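Local coordinates for protein positive phenol-degradative gene regulator (Ralstonia sp. E2, PDB 5FRY) that senses phenols through this N-terminal sensory domain and, as a transcription activator of the enhancer-binding ATPase family, switches on phenol-degradation genes, at residues A[14-19]-A[98-103]; A[131-136]-A[149-154]; A[167-172]-A[200-205]. One frame throughout, in Å; residues are numbered along the deposited sequence.

Contact 1: A[14-19]-A[98-103]. With ERH (3,4-dimethylphenol), chain D.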
loop_
_atom_site.group_PDB
_atom_site.type_symbol
_atom_site.label_atom_id
_atom_site.label_comp_id
_atom_site.label_asym_id
_atom_site.label_seq_id
_atom_site.Cartn_x
_atom_site.Cartn_y
_atom_site.Cartn_z
ATOM N N ASP A 14 11.026 16.178 -18.789
ATOM C CA ASP A 14 9.924 15.234 -18.648
ATOM C C ASP A 14 9.255 15.396 -17.288
ATOM O O ASP A 14 9.809 16.021 -16.382
ATOM C CB ASP A 14 10.419 13.794 -18.830
ATOM C CG ASP A 14 9.297 12.832 -19.188
ATOM O OD1 ASP A 14 8.147 13.285 -19.344
ATOM O OD2 ASP A 14 9.569 11.628 -19.336
ATOM N N GLY A 15 8.059 14.830 -17.152
ATOM C CA GLY A 15 7.346 14.860 -15.892
ATOM C C GLY A 15 7.986 13.963 -14.847
ATOM O O GLY A 15 8.081 14.348 -13.679
ATOM N N LEU A 16 8.429 12.778 -15.270
ATOM C CA LEU A 16 8.992 11.777 -14.362
ATOM C C LEU A 16 10.312 12.224 -13.736
ATOM O O LEU A 16 10.580 11.935 -12.568
ATOM C CB LEU A 16 9.193 10.440 -15.087
ATOM C CG LEU A 16 7.969 9.765 -15.725
ATOM C CD1 LEU A 16 8.372 8.560 -16.563
ATOM C CD2 LEU A 16 6.926 9.352 -14.691
ATOM N N SER A 17 11.141 12.928 -14.498
ATOM C CA SER A 17 12.417 13.390 -13.959
ATOM C C SER A 17 12.201 14.528 -12.962
ATOM O O SER A 17 12.765 14.516 -11.865
ATOM C CB SER A 17 13.361 13.826 -15.087
ATOM O OG SER A 17 12.714 14.703 -15.993
ATOM N N ASN A 18 11.365 15.492 -13.343
ATOM C CA ASN A 18 11.070 16.656 -12.515
ATOM C C ASN A 18 10.361 16.263 -11.219
ATOM O O ASN A 18 10.564 16.885 -10.177
ATOM C CB ASN A 18 10.225 17.656 -13.313
ATOM C CG ASN A 18 9.698 18.804 -12.467
ATOM O OD1 ASN A 18 10.379 19.303 -11.569
ATOM N ND2 ASN A 18 8.476 19.230 -12.758
ATOM N N LEU A 19 9.541 15.216 -11.288
ATOM C CA LEU A 19 8.778 14.755 -10.128
ATOM C C LEU A 19 9.550 13.744 -9.275
ATOM O O LEU A 19 9.168 13.461 -8.138
ATOM C CB LEU A 19 7.444 14.156 -10.583
ATOM C CG LEU A 19 6.348 15.197 -10.833
ATOM C CD1 LEU A 19 5.113 14.587 -11.457
ATOM C CD2 LEU A 19 5.987 15.865 -9.517
ATOM N N GLY A 98 -0.315 13.943 -12.999
ATOM C CA GLY A 98 -1.132 12.829 -12.543
ATOM C C GLY A 98 -0.623 11.491 -13.044
ATOM O O GLY A 98 -0.100 10.684 -12.266
ATOM N N PRO A 99 -0.777 11.247 -14.351
ATOM C CA PRO A 99 -0.251 10.047 -15.005
ATOM C C PRO A 99 1.214 9.729 -14.633
ATOM O O PRO A 99 1.520 8.552 -14.458
ATOM C CB PRO A 99 -0.394 10.378 -16.493
ATOM C CG PRO A 99 -1.585 11.284 -16.542
ATOM C CD PRO A 99 -1.579 12.076 -15.275
ATOM N N CYS A 100 2.062 10.728 -14.549
ATOM C CA CYS A 100 3.440 10.556 -14.163
ATOM C C CYS A 100 3.532 10.002 -12.741
ATOM O O CYS A 100 4.164 8.998 -12.508
ATOM C CB CYS A 100 4.189 11.859 -14.261
ATOM S SG CYS A 100 4.607 12.472 -15.932
ATOM N N LEU A 101 2.881 10.653 -11.805
ATOM C CA LEU A 101 2.926 10.201 -10.431
ATOM C C LEU A 101 2.414 8.779 -10.301
ATOM O O LEU A 101 2.995 7.999 -9.614
ATOM C CB LEU A 101 2.194 11.155 -9.525
ATOM C CG LEU A 101 2.913 12.403 -9.086
ATOM C CD1 LEU A 101 2.000 13.507 -8.607
ATOM C CD2 LEU A 101 3.928 12.046 -8.032
ATOM N N HIS A 102 1.321 8.466 -10.990
ATOM C CA HIS A 102 0.763 7.119 -10.960
ATOM C C HIS A 102 1.806 6.086 -11.377
ATOM O O HIS A 102 1.854 4.981 -10.835
ATOM C CB HIS A 102 -0.464 7.026 -11.870
ATOM C CG HIS A 102 -1.620 6.302 -11.253
ATOM N ND1 HIS A 102 -2.815 6.112 -11.912
ATOM C CD2 HIS A 102 -1.764 5.724 -10.037
ATOM C CE1 HIS A 102 -3.646 5.446 -11.129
ATOM N NE2 HIS A 102 -3.032 5.198 -9.986
ATOM N N THR A 103 2.640 6.455 -12.343
ATOM C CA THR A 103 3.677 5.591 -12.832
ATOM C C THR A 103 4.799 5.457 -11.832
ATOM O O THR A 103 5.189 4.366 -11.525
ATOM C CB THR A 103 4.200 6.051 -14.195
ATOM O OG1 THR A 103 3.120 6.264 -15.073
ATOM C CG2 THR A 103 5.062 5.015 -14.817
HETATM O O01 ERH D . -3.575 7.117 -13.687
HETATM C C02 ERH D . -5.195 9.739 -15.873
HETATM C C03 ERH D . -4.897 10.622 -13.577
HETATM C C04 ERH D . -5.351 10.764 -15.013
HETATM C C05 ERH D . -4.565 8.446 -15.403
HETATM C C06 ERH D . -4.336 9.471 -13.157
HETATM C C07 ERH D . -4.161 8.320 -14.124
HETATM C C08 ERH D . -5.650 9.880 -17.309
HETATM C C09 ERH D . -5.072 11.774 -12.610
#

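Contact 2: A[131-136]-A[149-154]. With ZN (zinc ion), chain C.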
loop_
_atom_site.group_PDB
_atom_site.type_symbol
_atom_site.label_atom_id
_atom_site.label_comp_id
_atom_site.label_asym_id
_atom_site.label_seq_id
_atom_site.Cartn_x
_atom_site.Cartn_y
_atom_site.Cartn_z
ATOM N N GLU A 131 -1.238 0.529 -19.308
ATOM C CA GLU A 131 -0.539 -0.732 -19.519
ATOM C C GLU A 131 0.071 -1.275 -18.231
ATOM O O GLU A 131 0.650 -0.525 -17.422
ATOM C CB GLU A 131 0.542 -0.554 -20.586
ATOM C CG GLU A 131 -0.015 -0.146 -21.939
ATOM C CD GLU A 131 1.071 0.051 -22.976
ATOM O OE1 GLU A 131 1.471 -0.945 -23.622
ATOM O OE2 GLU A 131 1.530 1.204 -23.140
ATOM N N ASP A 132 -0.072 -2.585 -18.050
ATOM C CA ASP A 132 0.480 -3.280 -16.898
ATOM C C ASP A 132 -0.125 -2.749 -15.607
ATOM O O ASP A 132 0.576 -2.619 -14.607
ATOM C CB ASP A 132 1.999 -3.135 -16.856
ATOM C CG ASP A 132 2.682 -3.786 -18.040
ATOM O OD1 ASP A 132 2.150 -4.794 -18.566
ATOM O OD2 ASP A 132 3.755 -3.282 -18.443
ATOM N N SER A 133 -1.420 -2.437 -15.638
ATOM C CA SER A 133 -2.094 -1.979 -14.437
ATOM C C SER A 133 -1.913 -3.061 -13.378
ATOM O O SER A 133 -2.113 -4.244 -13.649
ATOM C CB SER A 133 -3.570 -1.686 -14.697
ATOM O OG SER A 133 -4.340 -2.863 -14.615
ATOM N N PHE A 134 -1.495 -2.666 -12.183
ATOM C CA PHE A 134 -1.224 -3.667 -11.158
ATOM C C PHE A 134 -2.535 -4.247 -10.654
ATOM O O PHE A 134 -2.629 -5.415 -10.296
ATOM C CB PHE A 134 -0.454 -3.061 -9.990
ATOM C CG PHE A 134 -1.341 -2.558 -8.897
ATOM C CD1 PHE A 134 -1.933 -1.310 -8.992
ATOM C CD2 PHE A 134 -1.634 -3.353 -7.801
ATOM C CE1 PHE A 134 -2.770 -0.846 -8.002
ATOM C CE2 PHE A 134 -2.484 -2.897 -6.801
ATOM C CZ PHE A 134 -3.052 -1.648 -6.902
ATOM N N GLU A 135 -3.569 -3.418 -10.627
ATOM C CA GLU A 135 -4.788 -3.779 -9.929
ATOM C C GLU A 135 -5.552 -4.849 -10.714
ATOM O O GLU A 135 -6.114 -5.799 -10.125
ATOM C CB GLU A 135 -5.646 -2.534 -9.702
ATOM C CG GLU A 135 -6.744 -2.752 -8.706
ATOM C CD GLU A 135 -7.440 -1.457 -8.383
ATOM O OE1 GLU A 135 -7.134 -0.470 -9.067
ATOM O OE2 GLU A 135 -8.299 -1.455 -7.475
ATOM N N GLY A 136 -5.528 -4.721 -12.037
ATOM C CA GLY A 136 -6.171 -5.694 -12.907
ATOM C C GLY A 136 -5.414 -7.016 -12.849
ATOM O O GLY A 136 -6.009 -8.088 -12.802
ATOM N N PRO A 149 -15.017 -4.127 -15.319
ATOM C CA PRO A 149 -13.815 -3.355 -14.955
ATOM C C PRO A 149 -13.482 -3.383 -13.465
ATOM O O PRO A 149 -14.340 -3.148 -12.602
ATOM C CB PRO A 149 -14.161 -1.932 -15.405
ATOM C CG PRO A 149 -15.616 -2.012 -15.945
ATOM C CD PRO A 149 -15.798 -3.418 -16.340
ATOM N N VAL A 150 -12.213 -3.663 -13.188
ATOM C CA VAL A 150 -11.751 -3.976 -11.843
ATOM C C VAL A 150 -10.657 -3.043 -11.300
ATOM O O VAL A 150 -10.290 -3.157 -10.134
ATOM C CB VAL A 150 -11.197 -5.437 -11.776
ATOM C CG1 VAL A 150 -12.289 -6.443 -12.090
ATOM C CG2 VAL A 150 -10.043 -5.603 -12.732
ATOM N N CYS A 151 -10.114 -2.141 -12.116
ATOM C CA CYS A 151 -9.060 -1.244 -11.605
ATOM C C CYS A 151 -9.625 -0.066 -10.785
ATOM O O CYS A 151 -9.427 1.099 -11.118
ATOM C CB CYS A 151 -8.189 -0.750 -12.761
ATOM S SG CYS A 151 -7.386 -2.136 -13.607
ATOM N N TRP A 152 -10.275 -0.412 -9.674
ATOM C CA TRP A 152 -11.001 0.494 -8.799
ATOM C C TRP A 152 -10.197 1.638 -8.158
ATOM O O TRP A 152 -10.604 2.809 -8.252
ATOM C CB TRP A 152 -11.674 -0.318 -7.680
ATOM C CG TRP A 152 -12.513 -1.454 -8.199
ATOM C CD1 TRP A 152 -13.138 -1.529 -9.417
ATOM C CD2 TRP A 152 -12.801 -2.688 -7.524
ATOM N NE1 TRP A 152 -13.809 -2.724 -9.531
ATOM C CE2 TRP A 152 -13.614 -3.454 -8.387
ATOM C CE3 TRP A 152 -12.453 -3.216 -6.276
ATOM C CZ2 TRP A 152 -14.082 -4.723 -8.035
ATOM C CZ3 TRP A 152 -12.921 -4.476 -5.932
ATOM C CH2 TRP A 152 -13.727 -5.211 -6.805
ATOM N N MET A 153 -9.100 1.300 -7.476
ATOM C CA MET A 153 -8.209 2.291 -6.873
ATOM C C MET A 153 -7.526 3.119 -7.933
ATOM O O MET A 153 -7.248 4.299 -7.691
ATOM C CB MET A 153 -7.145 1.625 -5.992
ATOM C CG MET A 153 -6.411 2.543 -5.016
ATOM S SD MET A 153 -5.078 1.602 -4.197
ATOM C CE MET A 153 -5.716 -0.027 -4.354
ATOM N N GLN A 154 -7.218 2.517 -9.086
ATOM C CA GLN A 154 -6.593 3.278 -10.158
ATOM C C GLN A 154 -7.551 4.328 -10.671
ATOM O O GLN A 154 -7.146 5.454 -10.945
ATOM C CB GLN A 154 -6.159 2.381 -11.299
ATOM C CG GLN A 154 -4.910 1.578 -10.932
ATOM C CD GLN A 154 -4.569 0.538 -11.950
ATOM O OE1 GLN A 154 -3.872 -0.429 -11.638
ATOM N NE2 GLN A 154 -5.026 0.736 -13.192
HETATM ZN ZN ZN C . -8.308 -2.072 -15.609
#

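Contact 3: A[167-172]-A[200-205]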
loop_
_atom_site.group_PDB
_atom_site.type_symbol
_atom_site.label_atom_id
_atom_site.label_comp_id
_atom_site.label_asym_id
_atom_site.label_seq_id
_atom_site.Cartn_x
_atom_site.Cartn_y
_atom_site.Cartn_z
ATOM N N GLY A 167 -10.956 21.677 -9.421
ATOM C CA GLY A 167 -11.872 22.285 -8.492
ATOM C C GLY A 167 -13.277 21.983 -8.910
ATOM O O GLY A 167 -14.166 22.718 -8.666
ATOM N N LYS A 168 -13.447 20.834 -9.516
ATOM C CA LYS A 168 -14.669 20.420 -10.138
ATOM C C LYS A 168 -14.700 18.887 -10.174
ATOM O O LYS A 168 -13.710 18.270 -10.363
ATOM C CB LYS A 168 -14.621 21.013 -11.534
ATOM C CG LYS A 168 -15.844 21.066 -12.365
ATOM C CD LYS A 168 -16.293 22.476 -12.473
ATOM C CE LYS A 168 -17.095 22.765 -13.696
ATOM N NZ LYS A 168 -17.085 24.231 -13.913
ATOM N N THR A 169 -15.837 18.273 -9.926
ATOM C CA THR A 169 -15.925 16.808 -9.876
ATOM C C THR A 169 -15.778 16.235 -11.261
ATOM O O THR A 169 -16.648 16.429 -12.049
ATOM C CB THR A 169 -17.252 16.380 -9.247
ATOM O OG1 THR A 169 -17.184 16.650 -7.882
ATOM C CG2 THR A 169 -17.519 14.925 -9.427
ATOM N N ILE A 170 -14.683 15.533 -11.541
ATOM C CA ILE A 170 -14.459 14.946 -12.852
ATOM C C ILE A 170 -14.347 13.443 -12.656
ATOM O O ILE A 170 -13.352 12.990 -12.109
ATOM C CB ILE A 170 -13.172 15.482 -13.526
ATOM C CG1 ILE A 170 -13.190 17.011 -13.647
ATOM C CG2 ILE A 170 -13.012 14.882 -14.907
ATOM C CD1 ILE A 170 -13.995 17.530 -14.825
ATOM N N LEU A 171 -15.358 12.680 -13.088
ATOM C CA LEU A 171 -15.356 11.225 -12.920
ATOM C C LEU A 171 -14.711 10.487 -14.092
ATOM O O LEU A 171 -14.761 10.945 -15.238
ATOM C CB LEU A 171 -16.787 10.708 -12.720
ATOM C CG LEU A 171 -17.634 11.409 -11.651
ATOM C CD1 LEU A 171 -19.086 10.974 -11.763
ATOM C CD2 LEU A 171 -17.128 11.119 -10.258
ATOM N N TYR A 172 -14.110 9.335 -13.791
ATOM C CA TYR A 172 -13.553 8.459 -14.813
ATOM C C TYR A 172 -14.252 7.115 -14.840
ATOM O O TYR A 172 -14.723 6.608 -13.817
ATOM C CB TYR A 172 -12.059 8.224 -14.590
ATOM C CG TYR A 172 -11.176 9.397 -14.908
ATOM C CD1 TYR A 172 -11.102 10.488 -14.049
ATOM C CD2 TYR A 172 -10.381 9.399 -16.035
ATOM C CE1 TYR A 172 -10.273 11.557 -14.328
ATOM C CE2 TYR A 172 -9.557 10.452 -16.314
ATOM C CZ TYR A 172 -9.499 11.529 -15.454
ATOM O OH TYR A 172 -8.664 12.586 -15.752
ATOM N N ALA A 200 -24.830 8.557 -10.084
ATOM C CA ALA A 200 -24.788 7.258 -9.426
ATOM C C ALA A 200 -23.350 6.810 -9.183
ATOM O O ALA A 200 -23.077 6.057 -8.249
ATOM C CB ALA A 200 -25.537 6.222 -10.251
ATOM N N GLU A 201 -22.436 7.275 -10.028
ATOM C CA GLU A 201 -21.029 6.915 -9.895
ATOM C C GLU A 201 -20.468 7.676 -8.694
ATOM O O GLU A 201 -19.643 7.165 -7.935
ATOM C CB GLU A 201 -20.264 7.238 -11.189
ATOM C CG GLU A 201 -18.745 7.068 -11.123
ATOM C CD GLU A 201 -18.289 5.649 -11.369
ATOM O OE1 GLU A 201 -19.156 4.779 -11.618
ATOM O OE2 GLU A 201 -17.058 5.410 -11.316
ATOM N N LEU A 202 -20.961 8.897 -8.519
ATOM C CA LEU A 202 -20.531 9.790 -7.451
ATOM C C LEU A 202 -20.774 9.165 -6.090
ATOM O O LEU A 202 -19.994 9.363 -5.156
ATOM C CB LEU A 202 -21.264 11.129 -7.551
ATOM C CG LEU A 202 -20.911 12.228 -6.544
ATOM C CD1 LEU A 202 -19.479 12.712 -6.761
ATOM C CD2 LEU A 202 -21.898 13.387 -6.651
ATOM N N ALA A 203 -21.853 8.397 -5.996
ATOM C CA ALA A 203 -22.256 7.774 -4.747
ATOM C C ALA A 203 -21.184 6.827 -4.205
ATOM O O ALA A 203 -21.152 6.532 -3.005
ATOM C CB ALA A 203 -23.576 7.034 -4.938
ATOM N N LEU A 204 -20.297 6.362 -5.084
ATOM C CA LEU A 204 -19.302 5.365 -4.693
ATOM C C LEU A 204 -18.068 6.005 -4.063
ATOM O O LEU A 204 -17.217 5.318 -3.493
ATOM C CB LEU A 204 -18.902 4.516 -5.900
ATOM C CG LEU A 204 -19.933 3.472 -6.344
ATOM C CD1 LEU A 204 -19.556 2.871 -7.693
ATOM C CD2 LEU A 204 -20.070 2.375 -5.285
ATOM N N TYR A 205 -17.983 7.325 -4.149
ATOM C CA TYR A 205 -16.876 8.042 -3.545
ATOM C C TYR A 205 -17.263 8.566 -2.170
ATOM O O TYR A 205 -16.633 9.483 -1.643
ATOM C CB TYR A 205 -16.428 9.174 -4.464
ATOM C CG TYR A 205 -15.696 8.676 -5.693
ATOM C CD1 TYR A 205 -14.342 8.345 -5.635
ATOM C CD2 TYR A 205 -16.360 8.505 -6.905
ATOM C CE1 TYR A 205 -13.671 7.890 -6.752
ATOM C CE2 TYR A 205 -15.692 8.046 -8.034
ATOM C CZ TYR A 205 -14.352 7.745 -7.948
ATOM O OH TYR A 205 -13.695 7.300 -9.073
#

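Contact 1: A[14-19]-A[98-103]
An apolar helix-to-helix contact brings the N-terminal helix, through Leu16, Leu19 and Gly15, onto Cys100 of the helix 97-104, whose far side faces the phenol pocket. The axes of the two short segments approach to 9.3 Å and cross at -69°. Cys100 sits at the middle of the interface. Its SG, placed anti to the carbonyl carbon (chi1 -74°), lies 3.6 Å from Gly15 CA, close against a backbone that carries no side chain there. Cys100 CB is held between two leucine methyls, with Leu16 CD2 at 3.7 Å and Leu19 CD1 at 4.0 Å. Leu16 CD2 also rests 3.5 Å from Cys100 O. Leu19 runs across Leu101 at about a right angle and brings CD1 to 3.9 Å from Leu101 CG. In this sensory domain of the aromatic-catabolism activator family, helix 97-104 meets the N-terminal helix through Cys100, while Pro99 and His102 line the dimethylphenol site, the His102 ring stacked on Tyr157. Thr103 OG1 turns back to Pro99 O (2.9 Å), which also accepts from Thr103 N on the opposite face of the carbonyl plane. Leu16 and Thr103 further pack on Met27 and Gly30 of the second subunit, respectively.

Contact 2: A[131-136]-A[149-154]
Glu135 reaches straight across to the start of helix 152-166, its CG anti to the backbone N and the chain extended beyond, which sets the carboxylate over the first turn. Both oxygens use their syn lone pairs: OE2 takes the N-H of Met153 in a nearly straight bond (2.9 Å, 170°), and OE1 that of Gln154 (3.0 Å). Gln154 answers in the reverse direction, its OE1 accepting from Glu135 N at 3.2 Å with the donor tilted 29° from the carbonyl plane. The Gln154 side chain runs past Phe134 in the opposite direction, amide and ring planes 43° apart. Met153 crosses Phe134 at about a right angle and puts CE 4.0 Å from CZ, at the ring edge. Ser133 CB also lies against the Gln154 amide, 3.2 Å from NE2, while Ser133 OG caps helix 134-143 through a weak bond from Gly136 N and stands 3.3 Å from Cys151 SG. In this V4R domain Cys151, the N-cap residue of helix 152-166, binds zinc at 2.2 Å through SG, with Glu174, Cys177 and Cys185 completing the site. Arg51 pairs with the buried carboxylate through OE2, and with the N-H groups at the helix start would probably favour its charged form. The paired bonds tie the start of helix 152-166, beside the zinc, to helix 134-143.

Contact 3: A[167-172]-A[200-205]
Leu171 lies over the aliphatic part of Glu201, its CD1 4.0 Å from both CB and CG of that glutamate, the two side chains sliding past each other in opposite directions. The other methyl, CD2, approaches the Tyr205 ring at CE2 (4.1 Å), so the leucine fork straddles Glu201 and Tyr205, four residues apart. With CG of Glu201 anti to the backbone N (chi1 173°) both CH2 groups face the leucine, and the bend at chi2 (84°) turns the carboxylate off toward Arg64, a long, weak ion pair. Farther out, Thr169 CG2 meets Leu202 CD1 at 4.0 Å, the side chains crossing at about a right angle. The interface is therefore built of van der Waals contacts, and the tyrosine hydroxyls find their partners elsewhere: Tyr205 OH bonds to Thr159, and Tyr172 OH to Thr162 and Tyr124. Tyr172 turns its ring away toward the dimethylphenol, whose pocket it helps to line. Segment 200-205, which includes a short 3-10 segment at 203-204, lies against the start of strand 170-176, an outermost strand of the four-stranded antiparallel sheet, with helix 60-84 touching Glu201 and Tyr205 and helix 152-166 touching Leu171, Tyr172 and Tyr205.

Overall arrangement
All three contacts are largely buried, but contact 2 lies nearest the centre of the chain, whereas contacts 1 and 3 lie farther out, on opposite sides of that centre. Their chemistry follows: contact 2 is mainly polar, bonding a carboxylate and an amide to backbone N-H groups beside the zinc, while contact 1 packs leucines on a cysteine and contact 3 packs a leucine on a glutamate chain and a tyrosine ring. Contacts 1 and 2 touch, His102 CE1 lying 3.5 Å from Gln154 O, and both reach the second subunit; contact 3 does not. Helix 152-166, begun in contact 2, leads into the strand of contact 3. Contact 1 supplies Pro99 and His102 to the phenol pocket and contact 3 Tyr172.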